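Uracil-DNA glycosylase (Sulfolobus tokodaii str. 7, PDB 4ZBY) belongs to the uracil-DNA glycosylase superfamily and carries an iron-sulfur cluster and a separate pocket occupied by uracil. Local coordinates at residues L63-K68 against N173-L178. Numbering follows the deposited sequence. Where two conformers were deposited one is given.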
ATOM      1  N   LEU A  63      -4.018   3.501 -10.704  1.00 18.49           N
ATOM      2  CA  LEU A  63      -3.904   4.071  -9.377  1.00 17.31           C
ATOM      3  C   LEU A  63      -3.503   5.542  -9.456  1.00 17.85           C
ATOM      4  O   LEU A  63      -4.125   6.386  -8.820  1.00 18.84           O
ATOM      5  CB  LEU A  63      -2.887   3.308  -8.528  1.00 16.52           C
ATOM      6  CG  LEU A  63      -2.637   3.915  -7.149  1.00 15.53           C
ATOM      7  CD1 LEU A  63      -3.888   3.880  -6.278  1.00 17.36           C
ATOM      8  CD2 LEU A  63      -1.515   3.212  -6.420  1.00 16.54           C
ATOM      9  N   THR A  64      -2.471   5.851 -10.242  1.00 18.06           N
ATOM     10  CA  THR A  64      -2.048   7.233 -10.376  1.00 17.78           C
ATOM     11  C   THR A  64      -3.174   8.141 -10.871  1.00 19.00           C
ATOM     12  O   THR A  64      -3.378   9.255 -10.353  1.00 19.48           O
ATOM     13  CB  THR A  64      -0.826   7.313 -11.321  1.00 20.74           C
ATOM     14  OG1 THR A  64       0.188   6.468 -10.791  1.00 21.66           O
ATOM     15  CG2 THR A  64      -0.319   8.741 -11.409  1.00 23.18           C
ATOM     16  N   GLN A  65      -3.945   7.653 -11.837  1.00 20.47           N
ATOM     17  CA  GLN A  65      -5.045   8.426 -12.390  1.00 23.20           C
ATOM     18  C   GLN A  65      -6.105   8.699 -11.326  1.00 22.24           C
ATOM     19  O   GLN A  65      -6.610   9.812 -11.240  1.00 22.12           O
ATOM     20  CB  GLN A  65      -5.670   7.717 -13.600  1.00 26.89           C
ATOM     21  CG  GLN A  65      -6.826   8.494 -14.213  1.00 29.26           C
ATOM     22  CD  GLN A  65      -7.495   7.751 -15.360  1.00 35.99           C
ATOM     23  OE1 GLN A  65      -7.183   6.589 -15.637  1.00 37.98           O
ATOM     24  NE2 GLN A  65      -8.421   8.419 -16.028  1.00 40.37           N
ATOM     25  N   MET A  66      -6.429   7.704 -10.495  0.68 19.97           N
ATOM     26  CA  MET A  66      -7.428   7.928  -9.448  0.68 19.31           C
ATOM     27  C   MET A  66      -6.910   8.894  -8.397  0.68 18.24           C
ATOM     28  O   MET A  66      -7.643   9.752  -7.907  0.68 19.44           O
ATOM     29  CB  MET A  66      -7.846   6.618  -8.782  0.68 20.04           C
ATOM     30  CG  MET A  66      -8.514   5.696  -9.730  0.68 21.36           C
ATOM     31  SD  MET A  66      -9.360   4.375  -8.853  0.68 23.86           S
ATOM     32  CE  MET A  66     -10.037   3.496 -10.255  0.68 34.66           C
ATOM     33  N   ILE A  67      -5.649   8.741  -8.026  1.00 15.76           N
ATOM     34  CA  ILE A  67      -5.078   9.649  -7.058  1.00 16.39           C
ATOM     35  C   ILE A  67      -5.148  11.087  -7.587  1.00 17.53           C
ATOM     36  O   ILE A  67      -5.522  12.007  -6.852  1.00 18.13           O
ATOM     37  CB  ILE A  67      -3.634   9.265  -6.712  1.00 15.81           C
ATOM     38  CG1 ILE A  67      -3.653   7.950  -5.910  1.00 15.51           C
ATOM     39  CG2 ILE A  67      -2.982  10.355  -5.859  1.00 17.20           C
ATOM     40  CD1 ILE A  67      -2.275   7.386  -5.698  1.00 18.51           C
ATOM     41  N   LYS A  68      -4.826  11.272  -8.864  1.00 17.14           N
ATOM     42  CA  LYS A  68      -4.848  12.600  -9.456  1.00 19.85           C
ATOM     43  C   LYS A  68      -6.258  13.134  -9.660  1.00 21.99           C
ATOM     44  O   LYS A  68      -6.564  14.243  -9.229  1.00 24.23           O
ATOM     45  CB  LYS A  68      -4.097  12.595 -10.795  1.00 23.30           C
ATOM     46  CG  LYS A  68      -4.216  13.909 -11.547  1.00 29.04           C
ATOM     47  CD  LYS A  68      -3.575  15.030 -10.767  1.00 32.80           C
ATOM     48  CE  LYS A  68      -3.521  16.294 -11.612  1.00 39.81           C
ATOM     49  NZ  LYS A  68      -2.763  17.369 -10.913  1.00 43.29           N
ATOM     50  N   ASN A 173     -17.592  -2.374 -13.663  1.00 39.73           N
ATOM     51  CA  ASN A 173     -18.331  -2.223 -12.426  1.00 37.84           C
ATOM     52  C   ASN A 173     -17.439  -2.128 -11.188  1.00 37.29           C
ATOM     53  O   ASN A 173     -17.678  -1.308 -10.291  1.00 35.37           O
ATOM     54  CB  ASN A 173     -19.297  -3.366 -12.244  1.00 42.92           C
ATOM     55  CG  ASN A 173     -20.071  -3.218 -10.987  1.00 42.79           C
ATOM     56  OD1 ASN A 173     -20.992  -2.408 -10.920  1.00 43.24           O
ATOM     57  ND2 ASN A 173     -19.681  -3.959  -9.958  1.00 43.26           N
ATOM     58  N   LEU A 174     -16.420  -2.974 -11.130  1.00 35.06           N
ATOM     59  CA  LEU A 174     -15.495  -2.959 -10.009  1.00 37.17           C
ATOM     60  C   LEU A 174     -14.708  -1.657 -10.006  1.00 34.17           C
ATOM     61  O   LEU A 174     -14.386  -1.107  -8.953  1.00 31.99           O
ATOM     62  CB  LEU A 174     -14.552  -4.158 -10.081  1.00 41.76           C
ATOM     63  CG  LEU A 174     -14.421  -4.977  -8.803  1.00 46.15           C
ATOM     64  CD1 LEU A 174     -15.799  -5.181  -8.183  1.00 50.22           C
ATOM     65  CD2 LEU A 174     -13.753  -6.316  -9.108  1.00 46.96           C
ATOM     66  N   ARG A 175     -14.413  -1.155 -11.193  1.00 35.30           N
ATOM     67  CA  ARG A 175     -13.750   0.130 -11.293  1.00 33.66           C
ATOM     68  C   ARG A 175     -14.608   1.239 -10.699  1.00 30.56           C
ATOM     69  O   ARG A 175     -14.105   2.096  -9.977  1.00 30.38           O
ATOM     70  CB  ARG A 175     -13.416   0.469 -12.734  1.00 37.45           C
ATOM     71  CG  ARG A 175     -12.368   1.563 -12.799  1.00 40.58           C
ATOM     72  CD  ARG A 175     -12.154   2.053 -14.200  1.00 45.18           C
ATOM     73  NE  ARG A 175     -11.779   3.466 -14.212  1.00 46.52           N
ATOM     74  CZ  ARG A 175     -10.921   3.995 -15.076  1.00 46.48           C
ATOM     75  NH1 ARG A 175     -10.642   5.289 -15.032  1.00 48.25           N
ATOM     76  NH2 ARG A 175     -10.339   3.220 -15.981  1.00 44.19           N
ATOM     77  N   LYS A 176     -15.900   1.233 -11.016  1.00 27.57           N
ATOM     78  CA  LYS A 176     -16.772   2.266 -10.485  1.00 28.69           C
ATOM     79  C   LYS A 176     -16.783   2.214  -8.966  1.00 27.25           C
ATOM     80  O   LYS A 176     -16.844   3.258  -8.303  1.00 26.16           O
ATOM     81  CB  LYS A 176     -18.190   2.116 -11.052  1.00 29.02           C
ATOM     82  CG  LYS A 176     -18.353   2.774 -12.395  1.00 33.94           C
ATOM     83  CD  LYS A 176     -18.398   4.278 -12.215  1.00 40.27           C
ATOM     84  CE  LYS A 176     -18.355   5.023 -13.534  1.00 47.16           C
ATOM     85  NZ  LYS A 176     -18.464   6.493 -13.306  1.00 49.33           N
ATOM     86  N   ILE A 177     -16.718   1.005  -8.410  1.00 26.49           N
ATOM     87  CA  ILE A 177     -16.711   0.846  -6.960  1.00 25.98           C
ATOM     88  C   ILE A 177     -15.430   1.421  -6.348  1.00 26.77           C
ATOM     89  O   ILE A 177     -15.456   2.085  -5.307  1.00 24.78           O
ATOM     90  CB  ILE A 177     -16.852  -0.625  -6.557  1.00 30.04           C
ATOM     91  CG1 ILE A 177     -18.223  -1.123  -7.009  1.00 31.74           C
ATOM     92  CG2 ILE A 177     -16.674  -0.791  -5.042  1.00 29.87           C
ATOM     93  CD1 ILE A 177     -18.601  -2.509  -6.509  1.00 36.06           C
ATOM     94  N   LEU A 178     -14.314   1.153  -7.011  1.00 26.35           N
ATOM     95  CA  LEU A 178     -13.026   1.671  -6.575  1.00 25.01           C
ATOM     96  C   LEU A 178     -13.002   3.206  -6.648  1.00 22.89           C
ATOM     97  O   LEU A 178     -12.513   3.863  -5.737  1.00 22.14           O
ATOM     98  CB  LEU A 178     -11.909   1.047  -7.422  1.00 25.99           C
ATOM     99  CG  LEU A 178     -10.465   1.409  -7.067  1.00 22.25           C
ATOM    100  CD1 LEU A 178     -10.141   1.064  -5.655  1.00 23.12           C
ATOM    101  CD2 LEU A 178      -9.521   0.631  -8.012  1.00 24.75           C
TER
HETATM  102  O   HOH W   1      -8.195   4.740 -17.412  1.00 46.09           O
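Met66 and Leu178 meet where two helices run in broadly the same direction, their segment axes 41° apart and no closer than 12.4 Å, a separation bridged by side chains. Met66 does most of this. Its CG stands anti to the carbonyl carbon (chi1 -63°) and the chain is extended from there on, which carries the thioether across to the other helix. Met66 SD lies 3.6 Å from Leu178 CG, and Met66 CE sits 3.7 Å from Leu178 CD2; the two side chains cross at about a right angle, sulfur and methyl both resting on the branch point and CD2 of the leucine. Met66 is modelled in two conformers, and this packing is that of one of them. The same Met66 CE approaches the aliphatic part of Arg175, 4.0 Å from its CG, and thus touches residues one turn apart on helix 172-190. Farther out, the contact becomes polar and goes through water. Gln65 OE1 accepts a bond of 2.8 Å from a water, which in turn accepts one from Arg175 NH2 at 3.0 Å and lies in the guanidinium plane, at its edge. Amide and guanidinium stand nearly perpendicular, their planes 86° apart, and Arg175 NH1 remains 3.7 Å from Gln65 OE1. Arg175 NE forms a salt bridge with Glu179, one turn on; Gln65 NE2 has a weak hydrogen bond to Glu69. Phe182, still on helix 172-190, continues the apolar seam by touching Leu63, Met66 and Ile67. The arrangement is plain helix-helix packing, joining helix 58-71 to the C-terminal helix within the alpha/beta fold of the uracil-DNA glycosylase superfamily.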